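PDB 4YLE: periplasmic binding protein/LacI transcriptional regulator from Burkholderia multivorans, which probably binds a simple sugar or a related small solute in the periplasm and delivers it to an ABC transporter for uptake. Local coordinates for residues A95-P100 with F285-A290; G117-N122 with K292-H297; S215-E220 with K225-G230; I236-A241 with V251-Y256. All coordinates share one frame; numbering follows the deposited sequence.

Interaction 1 of 4, residues A95-P100 with F285-A290; sequences AIVLAP and FGIDTA
Helix 279-295 packs on one face of the mixed sheet of its lobe through Gly286, Ile287 and Ala290, which meet Ala95 and Val97 of strand 95-98. At one end of the contact two methyl groups touch: Ala95 CB lies 3.6 Å from Ala290 CB. At the other, Val97 reaches the helix backbone itself. Its CG2, which stands beside its own backbone N, rests against the peptide joining Gly286 to Ile287, with Val97 CG2 3.9 Å from Gly286 O. The flank of Ile287 closes over the same methyl, Ile287 CG1 approaching Val97 CG2 to 4.1 Å. Helix and strand run nearly antiparallel, at 152° with axes 8.4 Å apart, the usual layering of an alpha/beta sandwich of the periplasmic binding protein family. Gly286 is what makes the approach so close: its CA is 6.1 Å from Val97 CA, and Val97 CG1 lies alongside Gly286, 4.2 Å from Gly286 CA, close to where a CB on that residue would sit. Gly286 O is meanwhile held by Ala290 N within the helix. Strands 34-39 and 119-123 enclose Val97 further, through Val35, Leu37 and Ile123, while Ile287 also leans on Phe65.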
loop_
_atom_site.group_PDB
_atom_site.type_symbol
_atom_site.label_atom_id
_atom_site.label_comp_id
_atom_site.label_asym_id
_atom_site.label_seq_id
_atom_site.Cartn_x
_atom_site.Cartn_y
_atom_site.Cartn_z
ATOM N N ALA A 95 6.514 21.117 -2.511
ATOM C CA ALA A 95 6.756 19.714 -2.733
ATOM C C ALA A 95 5.457 18.953 -2.595
ATOM O O ALA A 95 4.554 19.389 -1.888
ATOM C CB ALA A 95 7.794 19.185 -1.742
ATOM N N ILE A 96 5.390 17.816 -3.285
ATOM C CA ILE A 96 4.265 16.893 -3.199
ATOM C C ILE A 96 4.792 15.502 -2.933
ATOM O O ILE A 96 5.667 15.019 -3.648
ATOM C CB ILE A 96 3.435 16.858 -4.495
ATOM C CG1 ILE A 96 2.731 18.184 -4.719
ATOM C CG2 ILE A 96 2.396 15.729 -4.416
ATOM C CD1 ILE A 96 2.104 18.307 -6.095
ATOM N N VAL A 97 4.264 14.877 -1.890
ATOM C CA VAL A 97 4.608 13.529 -1.508
ATOM C C VAL A 97 3.375 12.694 -1.820
ATOM O O VAL A 97 2.338 12.891 -1.192
ATOM C CB VAL A 97 4.963 13.428 -0.023
ATOM C CG1 VAL A 97 5.300 12.011 0.338
ATOM C CG2 VAL A 97 6.161 14.368 0.309
ATOM N N LEU A 98 3.480 11.813 -2.814
ATOM C CA LEU A 98 2.313 11.181 -3.386
ATOM C C LEU A 98 2.364 9.662 -3.213
ATOM O O LEU A 98 3.373 9.041 -3.561
ATOM C CB LEU A 98 2.217 11.523 -4.874
ATOM C CG LEU A 98 1.136 10.795 -5.682
ATOM C CD1 LEU A 98 -0.249 11.221 -5.241
ATOM C CD2 LEU A 98 1.365 11.049 -7.178
ATOM N N ALA A 99 1.275 9.093 -2.668
ATOM C CA ALA A 99 1.005 7.630 -2.671
ATOM C C ALA A 99 -0.042 7.339 -3.748
ATOM O O ALA A 99 -1.235 7.475 -3.494
ATOM C CB ALA A 99 0.498 7.151 -1.307
ATOM N N PRO A 100 0.399 6.977 -4.970
ATOM C CA PRO A 100 -0.541 7.042 -6.102
ATOM C C PRO A 100 -1.545 5.895 -6.144
ATOM O O PRO A 100 -1.192 4.746 -5.847
ATOM C CB PRO A 100 0.391 7.015 -7.320
ATOM C CG PRO A 100 1.628 6.382 -6.861
ATOM C CD PRO A 100 1.785 6.723 -5.411
ATOM N N PHE A 285 9.622 9.998 5.781
ATOM C CA PHE A 285 10.873 9.913 5.027
ATOM C C PHE A 285 10.612 10.551 3.664
ATOM O O PHE A 285 11.486 11.149 3.060
ATOM C CB PHE A 285 11.347 8.464 4.866
ATOM C CG PHE A 285 12.073 7.887 6.050
ATOM C CD1 PHE A 285 11.853 8.336 7.344
ATOM C CD2 PHE A 285 12.947 6.836 5.858
ATOM C CE1 PHE A 285 12.515 7.757 8.412
ATOM C CE2 PHE A 285 13.609 6.272 6.908
ATOM C CZ PHE A 285 13.396 6.731 8.185
ATOM N N GLY A 286 9.391 10.417 3.153
ATOM C CA GLY A 286 9.051 11.098 1.916
ATOM C C GLY A 286 9.163 12.610 2.062
ATOM O O GLY A 286 9.750 13.291 1.215
ATOM N N ILE A 287 8.545 13.136 3.118
ATOM C CA ILE A 287 8.610 14.566 3.425
ATOM C C ILE A 287 10.078 14.994 3.598
ATOM O O ILE A 287 10.502 15.985 3.008
ATOM C CB ILE A 287 7.790 14.901 4.690
ATOM C CG1 ILE A 287 6.302 14.701 4.415
ATOM C CG2 ILE A 287 8.047 16.346 5.132
ATOM C CD1 ILE A 287 5.420 14.618 5.662
ATOM N N ASP A 288 10.859 14.238 4.363
ATOM C CA ASP A 288 12.269 14.599 4.594
ATOM C C ASP A 288 13.055 14.643 3.290
ATOM O O ASP A 288 13.878 15.550 3.075
ATOM C CB ASP A 288 12.944 13.621 5.550
ATOM C CG ASP A 288 12.767 13.994 7.011
ATOM O OD1 ASP A 288 12.322 15.133 7.306
ATOM O OD2 ASP A 288 13.104 13.132 7.864
ATOM N N THR A 289 12.803 13.666 2.424
ATOM C CA THR A 289 13.445 13.603 1.123
ATOM C C THR A 289 13.188 14.902 0.345
ATOM O O THR A 289 14.114 15.502 -0.230
ATOM C CB THR A 289 12.942 12.381 0.314
ATOM O OG1 THR A 289 13.358 11.181 0.974
ATOM C CG2 THR A 289 13.552 12.406 -1.088
ATOM N N ALA A 290 11.938 15.354 0.360
ATOM C CA ALA A 290 11.550 16.566 -0.349
ATOM C C ALA A 290 12.203 17.800 0.282
ATOM O O ALA A 290 12.751 18.659 -0.407
ATOM C CB ALA A 290 10.039 16.692 -0.352
#

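Interaction 2 of 4, residues G117-N122 with K292-H297; sequences GIIVVN and KAIAEH
Ile119 meets Ala293 and Ile294 with two different branches. Its CG2 methyl faces the helix at Ala293, with Ile119 CG2 4.3 Å from Ala293 CB, and its CG1 methylene lies against the neighbouring residue, Ile119 CG1 being 4.3 Å from Ile294 CG1. The second torsion of Ile119 (chi2 -61°) bends CD1 away from Ile294, which is why the methylene and not the terminal methyl makes that touch. Ile294 does not aim its CB squarely at the strand; its branch leans over instead and also touches Ala95 of the adjoining strand.

Around this small cluster, Gln300 and Leu303 pack on Ile119, and Gln300 OE1 accepts a hydrogen bond from Val120 N. The helix stops just here. His297, with positive phi, is the C-prime residue of a Schellman motif in which His297 N bonds to Ile294 O at 3.1 Å and Arg298 N turns back to Ala293 O. The imidazole of His297 folds so that one face lies over Ile294 O. Gly117 ends helix 107-115 in the same manner, shortly before strand 119-123 begins. Since carbon alone meets carbon, at unstrained distances, the contact carries no directional bond; its geometry is probably set by the backbone pairing of the strand and by the course of the helix toward its end.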
loop_
_atom_site.group_PDB
_atom_site.type_symbol
_atom_site.label_atom_id
_atom_site.label_comp_id
_atom_site.label_asym_id
_atom_site.label_seq_id
_atom_site.Cartn_x
_atom_site.Cartn_y
_atom_site.Cartn_z
ATOM N N GLY A 117 7.942 23.234 -11.301
ATOM C CA GLY A 117 8.995 23.523 -10.350
ATOM C C GLY A 117 8.766 22.925 -8.973
ATOM O O GLY A 117 9.479 23.254 -8.026
ATOM N N ILE A 118 7.772 22.048 -8.856
ATOM C CA ILE A 118 7.491 21.380 -7.589
ATOM C C ILE A 118 8.331 20.113 -7.482
ATOM O O ILE A 118 8.501 19.392 -8.461
ATOM C CB ILE A 118 5.982 21.043 -7.474
ATOM C CG1 ILE A 118 5.152 22.333 -7.582
ATOM C CG2 ILE A 118 5.673 20.302 -6.181
ATOM C CD1 ILE A 118 3.649 22.118 -7.595
ATOM N N ILE A 119 8.861 19.842 -6.295
ATOM C CA ILE A 119 9.577 18.603 -6.055
ATOM C C ILE A 119 8.516 17.546 -5.756
ATOM O O ILE A 119 7.662 17.754 -4.913
ATOM C CB ILE A 119 10.604 18.750 -4.880
ATOM C CG1 ILE A 119 11.699 19.762 -5.267
ATOM C CG2 ILE A 119 11.243 17.398 -4.481
ATOM C CD1 ILE A 119 12.524 19.359 -6.494
ATOM N N VAL A 120 8.562 16.432 -6.471
ATOM C CA VAL A 120 7.662 15.304 -6.185
ATOM C C VAL A 120 8.440 14.102 -5.724
ATOM O O VAL A 120 9.408 13.711 -6.353
ATOM C CB VAL A 120 6.852 14.930 -7.429
ATOM C CG1 VAL A 120 5.904 13.775 -7.126
ATOM C CG2 VAL A 120 6.110 16.164 -7.977
ATOM N N VAL A 121 7.977 13.509 -4.619
ATOM C CA VAL A 121 8.507 12.283 -4.077
ATOM C C VAL A 121 7.365 11.289 -4.064
ATOM O O VAL A 121 6.259 11.630 -3.692
ATOM C CB VAL A 121 9.046 12.480 -2.658
ATOM C CG1 VAL A 121 9.585 11.192 -2.100
ATOM C CG2 VAL A 121 10.152 13.564 -2.637
ATOM N N ASN A 122 7.679 10.080 -4.490
ATOM C CA ASN A 122 6.743 8.970 -4.643
ATOM C C ASN A 122 6.906 8.094 -3.417
ATOM O O ASN A 122 8.026 7.672 -3.120
ATOM C CB ASN A 122 7.107 8.244 -5.941
ATOM C CG ASN A 122 6.238 7.050 -6.283
ATOM O OD1 ASN A 122 6.562 6.367 -7.246
ATOM N ND2 ASN A 122 5.139 6.814 -5.557
ATOM N N LYS A 292 14.914 17.964 2.074
ATOM C CA LYS A 292 16.357 17.940 1.877
ATOM C C LYS A 292 16.702 18.467 0.481
ATOM O O LYS A 292 17.629 19.278 0.304
ATOM C CB LYS A 292 16.881 16.518 2.110
ATOM C CG LYS A 292 16.907 16.188 3.596
ATOM C CD LYS A 292 17.550 14.860 3.888
ATOM C CE LYS A 292 17.674 14.650 5.393
ATOM N NZ LYS A 292 18.297 13.335 5.717
ATOM N N ALA A 293 15.916 18.053 -0.507
ATOM C CA ALA A 293 16.098 18.535 -1.868
ATOM C C ALA A 293 15.908 20.039 -1.888
ATOM O O ALA A 293 16.722 20.764 -2.453
ATOM C CB ALA A 293 15.134 17.840 -2.815
ATOM N N ILE A 294 14.861 20.518 -1.231
ATOM C CA ILE A 294 14.567 21.956 -1.215
ATOM C C ILE A 294 15.660 22.736 -0.488
ATOM O O ILE A 294 16.021 23.859 -0.899
ATOM C CB ILE A 294 13.198 22.234 -0.555
ATOM C CG1 ILE A 294 12.073 21.726 -1.456
ATOM C CG2 ILE A 294 13.029 23.712 -0.230
ATOM C CD1 ILE A 294 10.702 21.697 -0.799
ATOM N N ALA A 295 16.188 22.153 0.586
ATOM C CA ALA A 295 17.235 22.812 1.371
ATOM C C ALA A 295 18.482 23.070 0.511
ATOM O O ALA A 295 19.207 24.071 0.694
ATOM C CB ALA A 295 17.602 21.969 2.605
ATOM N N GLU A 296 18.726 22.169 -0.431
ATOM C CA GLU A 296 19.939 22.218 -1.224
ATOM C C GLU A 296 19.648 22.769 -2.622
ATOM O O GLU A 296 20.523 22.757 -3.488
ATOM C CB GLU A 296 20.584 20.825 -1.311
ATOM C CG GLU A 296 21.119 20.275 0.044
ATOM C CD GLU A 296 21.817 18.932 -0.088
ATOM O OE1 GLU A 296 21.764 18.332 -1.184
ATOM O OE2 GLU A 296 22.419 18.468 0.900
ATOM N N HIS A 297 18.429 23.266 -2.817
ATOM C CA HIS A 297 17.989 23.813 -4.101
ATOM C C HIS A 297 18.214 22.847 -5.264
ATOM O O HIS A 297 18.593 23.270 -6.370
ATOM C CB HIS A 297 18.704 25.140 -4.379
ATOM C CG HIS A 297 18.426 26.197 -3.353
ATOM N ND1 HIS A 297 17.286 26.969 -3.374
ATOM C CD2 HIS A 297 19.135 26.598 -2.269
ATOM C CE1 HIS A 297 17.306 27.806 -2.350
ATOM N NE2 HIS A 297 18.416 27.599 -1.663
#

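Interaction 3 of 4, residues S215-E220 with K225-G230; sequences SAMLNE and KALLCG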
loop_
_atom_site.group_PDB
_atom_site.type_symbol
_atom_site.label_atom_id
_atom_site.label_comp_id
_atom_site.label_asym_id
_atom_site.label_seq_id
_atom_site.Cartn_x
_atom_site.Cartn_y
_atom_site.Cartn_z
ATOM N N SER A 215 -15.395 -15.128 -0.661
ATOM C CA SER A 215 -16.590 -15.968 -0.654
ATOM C C SER A 215 -16.694 -16.799 -1.921
ATOM O O SER A 215 -17.047 -17.988 -1.863
ATOM C CB SER A 215 -17.828 -15.105 -0.471
ATOM O OG SER A 215 -17.927 -14.696 0.897
ATOM N N ALA A 216 -16.378 -16.186 -3.056
ATOM C CA ALA A 216 -16.383 -16.899 -4.316
ATOM C C ALA A 216 -15.337 -18.008 -4.284
ATOM O O ALA A 216 -15.604 -19.113 -4.740
ATOM C CB ALA A 216 -16.127 -15.958 -5.481
HETATM N N MSE A 217 -14.148 -17.717 -3.751
HETATM C CA MSE A 217 -13.077 -18.704 -3.753
HETATM C C MSE A 217 -13.422 -19.904 -2.852
HETATM O O MSE A 217 -13.168 -21.042 -3.220
HETATM C CB MSE A 217 -11.761 -18.066 -3.296
HETATM C CG MSE A 217 -11.179 -17.215 -4.325
HETATM SE SE MSE A 217 -9.605 -16.352 -3.547
HETATM C CE MSE A 217 -9.063 -15.457 -5.223
ATOM N N LEU A 218 -13.979 -19.629 -1.671
ATOM C CA LEU A 218 -14.422 -20.683 -0.777
ATOM C C LEU A 218 -15.510 -21.527 -1.426
ATOM O O LEU A 218 -15.542 -22.761 -1.282
ATOM C CB LEU A 218 -14.929 -20.089 0.547
ATOM C CG LEU A 218 -13.817 -19.444 1.370
ATOM C CD1 LEU A 218 -14.430 -18.491 2.393
ATOM C CD2 LEU A 218 -12.956 -20.462 2.071
ATOM N N ASN A 219 -16.418 -20.877 -2.138
ATOM C CA ASN A 219 -17.457 -21.630 -2.848
ATOM C C ASN A 219 -16.859 -22.469 -3.973
ATOM O O ASN A 219 -17.279 -23.610 -4.190
ATOM C CB ASN A 219 -18.539 -20.702 -3.411
ATOM C CG ASN A 219 -19.464 -20.159 -2.338
ATOM O OD1 ASN A 219 -19.817 -20.863 -1.406
ATOM N ND2 ASN A 219 -19.881 -18.914 -2.483
ATOM N N GLU A 220 -15.898 -21.903 -4.699
ATOM C CA GLU A 220 -15.301 -22.604 -5.852
ATOM C C GLU A 220 -14.441 -23.792 -5.421
ATOM O O GLU A 220 -14.379 -24.818 -6.117
ATOM C CB GLU A 220 -14.450 -21.630 -6.699
ATOM C CG GLU A 220 -14.012 -22.229 -8.046
ATOM C CD GLU A 220 -13.245 -21.231 -8.923
ATOM O OE1 GLU A 220 -13.135 -20.044 -8.559
ATOM O OE2 GLU A 220 -12.761 -21.640 -9.991
ATOM N N LYS A 225 -7.466 -24.077 1.695
ATOM C CA LYS A 225 -6.836 -24.098 3.016
ATOM C C LYS A 225 -6.408 -22.726 3.524
ATOM O O LYS A 225 -6.188 -22.565 4.721
ATOM C CB LYS A 225 -5.615 -25.004 2.978
ATOM C CG LYS A 225 -5.953 -26.441 2.718
ATOM C CD LYS A 225 -6.570 -27.071 3.952
ATOM C CE LYS A 225 -6.609 -28.583 3.806
ATOM N NZ LYS A 225 -6.984 -29.249 5.079
ATOM N N ALA A 226 -6.283 -21.738 2.634
ATOM C CA ALA A 226 -5.868 -20.420 3.053
ATOM C C ALA A 226 -6.227 -19.366 2.026
ATOM O O ALA A 226 -6.364 -19.641 0.830
ATOM C CB ALA A 226 -4.382 -20.384 3.299
ATOM N N LEU A 227 -6.372 -18.157 2.529
ATOM C CA LEU A 227 -6.574 -16.976 1.715
ATOM C C LEU A 227 -5.474 -15.985 2.034
ATOM O O LEU A 227 -5.348 -15.566 3.175
ATOM C CB LEU A 227 -7.923 -16.350 2.016
ATOM C CG LEU A 227 -9.110 -17.204 1.558
ATOM C CD1 LEU A 227 -10.387 -16.940 2.379
ATOM C CD2 LEU A 227 -9.368 -17.011 0.074
ATOM N N LEU A 228 -4.688 -15.628 1.017
ATOM C CA LEU A 228 -3.566 -14.725 1.201
ATOM C C LEU A 228 -3.986 -13.371 0.634
ATOM O O LEU A 228 -4.200 -13.253 -0.581
ATOM C CB LEU A 228 -2.317 -15.238 0.488
ATOM C CG LEU A 228 -1.720 -16.581 0.920
ATOM C CD1 LEU A 228 -2.583 -17.757 0.507
ATOM C CD2 LEU A 228 -0.317 -16.717 0.345
ATOM N N CYS A 229 -4.102 -12.363 1.496
ATOM C CA CYS A 229 -4.710 -11.094 1.133
ATOM C C CYS A 229 -3.696 -9.988 1.082
ATOM O O CYS A 229 -2.890 -9.849 1.999
ATOM C CB CYS A 229 -5.814 -10.716 2.114
ATOM S SG CYS A 229 -7.093 -11.967 2.225
ATOM N N GLY A 230 -3.780 -9.197 0.018
ATOM C CA GLY A 230 -2.849 -8.124 -0.236
ATOM C C GLY A 230 -2.884 -6.958 0.755
ATOM O O GLY A 230 -1.945 -6.172 0.828
#
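Leu227 points its forked end at the helix and divides its two methyls between Met217 and Leu218. Met217, a selenomethionine with selenium in the place of sulfur, is aimed at the strand. Its CG stands beside the backbone N and the chain is fully extended from there (chi2 175°, chi3 176°), which carries the heavy atom far out from the helix. The side chains of Met217 and Leu227 cross obliquely, Met217 SE passing 3.7 Å from Leu227 CD2, while CE continues from the selenium away from that methyl.

The other branch of the fork serves the next helical residue. Leu227 CD1 meets Leu218 CD1 at 4.3 Å, a looser touch that Leu218 reaches by leaning over from a CB that does not itself face the strand. Leu227 thus serves two consecutive helical residues, one with each methyl, and the backbones can stay well apart: Met217 CA and Leu227 CA, the nearest such pair, are separated by 8.7 Å. The length of the two side chains spans the distance between the backbones.

Beyond Leu227, the selenomethionine also touches Val170 of strand 166-171 and Ser199 and Gln201 of strand 196-202, while Val242 and Ala241 of helix 232-244 pack on Leu227 and Leu218. Near its C-terminal end helix 207-220 thus touches three strands of the sheet. It is the connection between parallel strands 196-202 and 226-229, which have strand 166-171 between them, and so forms a beta-alpha-beta crossover of the Rossmann-like type from which each lobe of a type I periplasmic binding protein is built.

Interaction 4 of 4, residues I236-A241 with V251-Y256; sequences IGAVSA and VYVVGY
Val253 meets Ala238 and Val239 through methyl groups alone. It presents both of its branches to the helix, CG1 anti to the backbone N (chi1 176°) and CG2 beside it, making a fork whose two prongs are almost equally close to both partners. Val253 CG1 is 4.2 Å from Ala238 CB and Val253 CG2 4.3 Å from the same methyl. On the other side, Val239 CG2 stands 4.2 Å from Val253 CG1, and Val239 CG2 is 4.3 Å from Val253 CG2. The valine fork therefore lies between two adjacent helical residues, one contributing a bare CB directed at the strand and the other the flank of a branched side chain. Short side chains permit a close layer: Val239 CA and Val253 CA are 6.8 Å apart.

No hydrogen bond crosses this contact. The helix has its usual backbone bonds, as from Ala241 N to Gly237 O at 3.0 Å. Gly237 O takes a second hydrogen bond from Asn211 ND2, tying the helix to its neighbour 207-220. On the strand side, Val254 pairs with Leu227 and Cys229 in the parallel sheet.

Helix 232-244 is the connection of the beta-alpha-beta unit whose strands are 226-229 and 252-254, so the contact joins the helix to the strand it leads into. Ala238 also rests on Leu227 and Cys229 of the first strand, Val239 on Val271, and the opposite face of strand 252-254 is covered by helix 146-160, where Val254 meets Val153.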
loop_
_atom_site.group_PDB
_atom_site.type_symbol
_atom_site.label_atom_id
_atom_site.label_comp_id
_atom_site.label_asym_id
_atom_site.label_seq_id
_atom_site.Cartn_x
_atom_site.Cartn_y
_atom_site.Cartn_z
ATOM N N ILE A 236 -9.869 -8.597 6.408
ATOM C CA ILE A 236 -11.062 -8.463 7.246
ATOM C C ILE A 236 -12.252 -8.985 6.461
ATOM O O ILE A 236 -13.078 -9.733 6.995
ATOM C CB ILE A 236 -11.281 -6.991 7.685
ATOM C CG1 ILE A 236 -10.199 -6.614 8.696
ATOM C CG2 ILE A 236 -12.679 -6.775 8.246
ATOM C CD1 ILE A 236 -10.133 -5.110 9.023
ATOM N N GLY A 237 -12.343 -8.617 5.189
ATOM C CA GLY A 237 -13.362 -9.186 4.327
ATOM C C GLY A 237 -13.289 -10.698 4.263
ATOM O O GLY A 237 -14.345 -11.384 4.383
ATOM N N ALA A 238 -12.075 -11.234 4.103
ATOM C CA ALA A 238 -11.885 -12.701 4.009
ATOM C C ALA A 238 -12.254 -13.425 5.325
ATOM O O ALA A 238 -12.885 -14.482 5.300
ATOM C CB ALA A 238 -10.443 -13.004 3.597
ATOM N N VAL A 239 -11.901 -12.843 6.466
ATOM C CA VAL A 239 -12.316 -13.363 7.766
ATOM C C VAL A 239 -13.855 -13.480 7.859
ATOM O O VAL A 239 -14.393 -14.524 8.269
ATOM C CB VAL A 239 -11.756 -12.464 8.922
ATOM C CG1 VAL A 239 -12.486 -12.704 10.247
ATOM C CG2 VAL A 239 -10.310 -12.746 9.092
ATOM N N SER A 240 -14.580 -12.454 7.417
ATOM C CA SER A 240 -16.039 -12.537 7.352
ATOM C C SER A 240 -16.536 -13.647 6.436
ATOM O O SER A 240 -17.536 -14.316 6.738
ATOM C CB SER A 240 -16.629 -11.210 6.874
ATOM O OG SER A 240 -16.390 -10.194 7.832
ATOM N N ALA A 241 -15.868 -13.831 5.304
ATOM C CA ALA A 241 -16.310 -14.850 4.355
ATOM C C ALA A 241 -16.076 -16.248 4.934
ATOM O O ALA A 241 -16.908 -17.146 4.769
ATOM C CB ALA A 241 -15.583 -14.684 3.002
ATOM N N VAL A 251 -9.584 -22.514 7.670
ATOM C CA VAL A 251 -9.018 -21.791 6.535
ATOM C C VAL A 251 -8.235 -20.634 7.115
ATOM O O VAL A 251 -8.790 -19.828 7.865
ATOM C CB VAL A 251 -10.106 -21.277 5.567
ATOM C CG1 VAL A 251 -9.494 -20.396 4.449
ATOM C CG2 VAL A 251 -10.860 -22.449 4.968
ATOM N N TYR A 252 -6.938 -20.612 6.848
ATOM C CA TYR A 252 -6.084 -19.547 7.328
ATOM C C TYR A 252 -6.280 -18.283 6.510
ATOM O O TYR A 252 -6.531 -18.344 5.301
ATOM C CB TYR A 252 -4.619 -19.963 7.275
ATOM C CG TYR A 252 -4.221 -20.973 8.332
ATOM C CD1 TYR A 252 -4.177 -20.607 9.664
ATOM C CD2 TYR A 252 -3.856 -22.265 7.992
ATOM C CE1 TYR A 252 -3.787 -21.498 10.647
ATOM C CE2 TYR A 252 -3.478 -23.176 8.973
ATOM C CZ TYR A 252 -3.444 -22.780 10.298
ATOM O OH TYR A 252 -3.072 -23.674 11.288
ATOM N N VAL A 253 -6.146 -17.146 7.183
ATOM C CA VAL A 253 -6.117 -15.843 6.517
ATOM C C VAL A 253 -4.855 -15.064 6.907
ATOM O O VAL A 253 -4.531 -14.963 8.095
ATOM C CB VAL A 253 -7.352 -14.990 6.880
ATOM C CG1 VAL A 253 -7.275 -13.619 6.261
ATOM C CG2 VAL A 253 -8.624 -15.684 6.482
ATOM N N VAL A 254 -4.144 -14.545 5.907
ATOM C CA VAL A 254 -3.066 -13.597 6.155
ATOM C C VAL A 254 -3.354 -12.304 5.430
ATOM O O VAL A 254 -4.027 -12.295 4.415
ATOM C CB VAL A 254 -1.694 -14.143 5.755
ATOM C CG1 VAL A 254 -1.338 -15.375 6.636
ATOM C CG2 VAL A 254 -1.648 -14.460 4.255
ATOM N N GLY A 255 -2.795 -11.210 5.956
ATOM C CA GLY A 255 -2.962 -9.898 5.371
ATOM C C GLY A 255 -1.652 -9.155 5.311
ATOM O O GLY A 255 -0.582 -9.762 5.224
ATOM N N TYR A 256 -1.768 -7.837 5.334
ATOM C CA TYR A 256 -0.632 -6.939 5.152
ATOM C C TYR A 256 -1.095 -5.553 5.583
ATOM O O TYR A 256 -2.105 -5.083 5.068
ATOM C CB TYR A 256 -0.218 -6.932 3.681
ATOM C CG TYR A 256 1.194 -6.519 3.345
ATOM C CD1 TYR A 256 2.166 -7.473 3.179
ATOM C CD2 TYR A 256 1.517 -5.191 3.104
ATOM C CE1 TYR A 256 3.442 -7.133 2.813
ATOM C CE2 TYR A 256 2.826 -4.854 2.716
ATOM C CZ TYR A 256 3.755 -5.853 2.598
ATOM O OH TYR A 256 5.020 -5.488 2.214
#

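How the interactions relate
All four are buried helix-on-sheet contacts without a hydrogen bond across them, divided between two lobes: interactions 1 and 2 in one, 3 and 4 in the other, on opposite sides of the chain's centre. Interactions 1 and 2 share helix 279-295 and use adjacent strands, joined by probable backbone bonds such as Ile96 N to Ile119 O at 2.8 Å. Interactions 3 and 4 use neighbouring strands too, but separate helices. Glycine and alanine bring interaction 1 close; the CA spacing is intermediate in interactions 2 and 4 and wider in interaction 3, bridged there by leucine and selenomethionine. Interactions 2, 3 and 4 each include a partly exposed partner; all touching residues of interaction 1 are buried.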